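Local coordinates for defective in germ line development protein 3, isoform a (Caenorhabditis elegans, PDB 3N89), which probably takes part in germline development as a Bicaudal-C-related, RNA-binding-type protein with four KH domains that pack into a globular platform, at residues A[167-172]-A[244-249]. Numbering follows the deposited sequence.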
ATOM      1  N   ALA A 167     -13.416 -16.341 -13.155  1.00 29.69           N
ATOM      2  CA  ALA A 167     -13.362 -16.064 -14.587  1.00 28.07           C
ATOM      3  C   ALA A 167     -12.092 -16.681 -15.163  1.00 27.62           C
ATOM      4  O   ALA A 167     -12.106 -17.265 -16.245  1.00 28.59           O
ATOM      5  CB  ALA A 167     -13.371 -14.564 -14.832  1.00 25.85           C
ATOM      6  N   ALA A 168     -10.992 -16.549 -14.432  1.00 27.21           N
ATOM      7  CA  ALA A 168      -9.720 -17.110 -14.866  1.00 27.96           C
ATOM      8  C   ALA A 168      -9.811 -18.636 -14.938  1.00 26.62           C
ATOM      9  O   ALA A 168      -9.578 -19.226 -15.987  1.00 25.59           O
ATOM     10  CB  ALA A 168      -8.607 -16.692 -13.906  1.00 28.48           C
ATOM     11  N   LYS A 169     -10.160 -19.268 -13.821  1.00 28.40           N
ATOM     12  CA  LYS A 169     -10.274 -20.726 -13.776  1.00 30.06           C
ATOM     13  C   LYS A 169     -11.302 -21.277 -14.762  1.00 31.67           C
ATOM     14  O   LYS A 169     -11.203 -22.432 -15.181  1.00 31.18           O
ATOM     15  CB  LYS A 169     -10.606 -21.190 -12.354  1.00 29.39           C
ATOM     16  CG  LYS A 169      -9.433 -21.037 -11.400  1.00 28.42           C
ATOM     17  CD  LYS A 169      -9.785 -21.321  -9.949  1.00 25.30           C
ATOM     18  CE  LYS A 169      -8.521 -21.260  -9.104  1.00 24.38           C
ATOM     19  NZ  LYS A 169      -8.762 -21.349  -7.638  1.00 23.86           N
ATOM     20  N   ARG A 170     -12.288 -20.463 -15.130  1.00 32.42           N
ATOM     21  CA  ARG A 170     -13.284 -20.906 -16.096  1.00 33.63           C
ATOM     22  C   ARG A 170     -12.583 -20.969 -17.446  1.00 35.74           C
ATOM     23  O   ARG A 170     -12.826 -21.873 -18.248  1.00 37.89           O
ATOM     24  CB  ARG A 170     -14.475 -19.935 -16.148  1.00 30.64           C
ATOM     25  CZ  ARG A 170     -18.328 -18.290 -13.366  1.00 31.24           C
ATOM     26  N   LEU A 171     -11.686 -20.015 -17.676  1.00 36.64           N
ATOM     27  CA  LEU A 171     -10.941 -19.955 -18.924  1.00 38.41           C
ATOM     28  C   LEU A 171      -9.950 -21.097 -19.081  1.00 38.93           C
ATOM     29  O   LEU A 171      -9.767 -21.613 -20.180  1.00 40.38           O
ATOM     30  CB  LEU A 171     -10.211 -18.615 -19.041  1.00 38.66           C
ATOM     31  CG  LEU A 171     -10.983 -17.555 -19.831  1.00 40.31           C
ATOM     32  CD1 LEU A 171     -12.375 -17.371 -19.238  1.00 40.36           C
ATOM     33  CD2 LEU A 171     -10.207 -16.248 -19.821  1.00 40.67           C
ATOM     34  N   ASN A 172      -9.297 -21.494 -17.999  1.00 40.24           N
ATOM     35  CA  ASN A 172      -8.352 -22.593 -18.111  1.00 41.43           C
ATOM     36  C   ASN A 172      -9.119 -23.814 -18.595  1.00 42.43           C
ATOM     37  O   ASN A 172      -8.759 -24.429 -19.600  1.00 42.66           O
ATOM     38  CB  ASN A 172      -7.674 -22.857 -16.770  1.00 40.61           C
ATOM     39  CG  ASN A 172      -6.605 -21.833 -16.467  1.00 41.79           C
ATOM     40  OD1 ASN A 172      -5.803 -21.495 -17.340  1.00 43.77           O
ATOM     41  ND2 ASN A 172      -6.582 -21.330 -15.234  1.00 40.56           N
ATOM     42  N   ASN A 244       0.485 -20.151 -10.033  1.00 22.95           N
ATOM     43  CA  ASN A 244      -0.949 -20.284 -10.253  1.00 25.73           C
ATOM     44  C   ASN A 244      -1.630 -19.013  -9.781  1.00 25.27           C
ATOM     45  O   ASN A 244      -1.056 -18.242  -9.012  1.00 26.47           O
ATOM     46  CB  ASN A 244      -1.525 -21.474  -9.482  1.00 27.13           C
ATOM     47  CG  ASN A 244      -0.893 -22.786  -9.881  1.00 31.12           C
ATOM     48  OD1 ASN A 244      -0.262 -22.893 -10.939  1.00 33.06           O
ATOM     49  ND2 ASN A 244      -1.066 -23.804  -9.040  1.00 30.95           N
ATOM     50  N   ILE A 245      -2.862 -18.807 -10.224  1.00 24.47           N
ATOM     51  CA  ILE A 245      -3.604 -17.616  -9.853  1.00 23.45           C
ATOM     52  C   ILE A 245      -3.759 -17.414  -8.344  1.00 23.31           C
ATOM     53  O   ILE A 245      -3.510 -16.324  -7.848  1.00 23.26           O
ATOM     54  CB  ILE A 245      -5.000 -17.598 -10.535  1.00 23.35           C
ATOM     55  CG1 ILE A 245      -5.772 -16.347 -10.116  1.00 22.45           C
ATOM     56  CG2 ILE A 245      -5.770 -18.862 -10.184  1.00 22.52           C
ATOM     57  CD1 ILE A 245      -5.048 -15.063 -10.434  1.00 23.96           C
ATOM     58  N   ASP A 246      -4.163 -18.448  -7.613  1.00 24.94           N
ATOM     59  CA  ASP A 246      -4.348 -18.317  -6.164  1.00 26.22           C
ATOM     60  C   ASP A 246      -3.080 -17.938  -5.399  1.00 26.79           C
ATOM     61  O   ASP A 246      -3.118 -17.084  -4.506  1.00 27.57           O
ATOM     62  CB  ASP A 246      -4.915 -19.612  -5.579  1.00 27.53           C
ATOM     63  CG  ASP A 246      -6.344 -19.863  -6.000  1.00 31.12           C
ATOM     64  OD1 ASP A 246      -7.231 -19.079  -5.599  1.00 30.97           O
ATOM     65  OD2 ASP A 246      -6.586 -20.847  -6.734  1.00 34.32           O
ATOM     66  N   ASN A 247      -1.963 -18.573  -5.738  1.00 26.82           N
ATOM     67  CA  ASN A 247      -0.700 -18.293  -5.062  1.00 28.78           C
ATOM     68  C   ASN A 247      -0.200 -16.871  -5.336  1.00 28.19           C
ATOM     69  O   ASN A 247       0.249 -16.177  -4.426  1.00 27.34           O
ATOM     70  CB  ASN A 247       0.362 -19.299  -5.503  1.00 30.96           C
ATOM     71  CG  ASN A 247      -0.060 -20.735  -5.262  1.00 32.13           C
ATOM     72  OD1 ASN A 247      -1.211 -21.103  -5.513  1.00 33.22           O
ATOM     73  ND2 ASN A 247       0.872 -21.559  -4.790  1.00 30.83           N
ATOM     74  N   VAL A 248      -0.279 -16.441  -6.591  1.00 27.42           N
ATOM     75  CA  VAL A 248       0.185 -15.108  -6.954  1.00 27.23           C
ATOM     76  C   VAL A 248      -0.518 -14.016  -6.150  1.00 26.30           C
ATOM     77  O   VAL A 248       0.135 -13.154  -5.555  1.00 25.72           O
ATOM     78  CB  VAL A 248      -0.025 -14.821  -8.454  1.00 26.80           C
ATOM     79  CG1 VAL A 248       0.606 -13.486  -8.809  1.00 30.54           C
ATOM     80  CG2 VAL A 248       0.588 -15.921  -9.285  1.00 24.29           C
ATOM     81  N   LEU A 249      -1.845 -14.048  -6.133  1.00 25.38           N
ATOM     82  CA  LEU A 249      -2.601 -13.047  -5.393  1.00 26.41           C
ATOM     83  C   LEU A 249      -2.280 -13.134  -3.897  1.00 26.05           C
ATOM     84  O   LEU A 249      -2.618 -12.237  -3.129  1.00 25.88           O
ATOM     85  CB  LEU A 249      -4.109 -13.219  -5.639  1.00 25.00           C
ATOM     86  CG  LEU A 249      -4.576 -13.109  -7.103  1.00 26.25           C
ATOM     87  CD1 LEU A 249      -6.094 -13.028  -7.140  1.00 26.08           C
ATOM     88  CD2 LEU A 249      -3.984 -11.862  -7.770  1.00 25.43           C
TER
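The carboxylate of D246 receives the ammonium group of K169, a worked example of a salt bridge laid over the seam between two helices. NZ sits almost level with the carboxylate and on its oxygen side, but the two oxygens share it unequally: NZ of K169 is 3.4 Å from OD1 of D246, whereas OD2 takes the hydrogen bond. The modelled 2.4 Å between K169 NZ and D246 OD2 is too short to be trusted in detail at 2.79 Å resolution, though the pairing of the charges is clear. K169 CE is displaced from the carboxylate plane toward the face on which I245 lies.

The lysine reaches this point because CG stands anti to its own carbonyl carbon (chi1 -71°) and the rest of the chain runs out extended, meeting the aspartate side chain at about a right angle. On the way its aliphatic part crosses I245, whose CG2 lies 3.8 Å from K169 CE. I245 CG1 passes 4.7 Å from A168 CB, a loose approach. With D246 replaced by an alanine, the K169 ammonium is likely to be left without the carboxylate it meets here, the lysine tail being held across this contact by I245 CG2 alone.

Polar pairing at the margin thus borders a greasy interior. Helices 161-175 and 245-257, from the domains known as KH3 and KH4, lie on one shared antiparallel sheet, in which strands 105-111 and 186-193 are neighbours. F186 lies beneath both A168 and I245, M110 also touches A168, and I165, one turn earlier on helix 161-175, touches I245 and D246. The salt bridge lies at the outer margin of this helix pair packed on the continuous sheet.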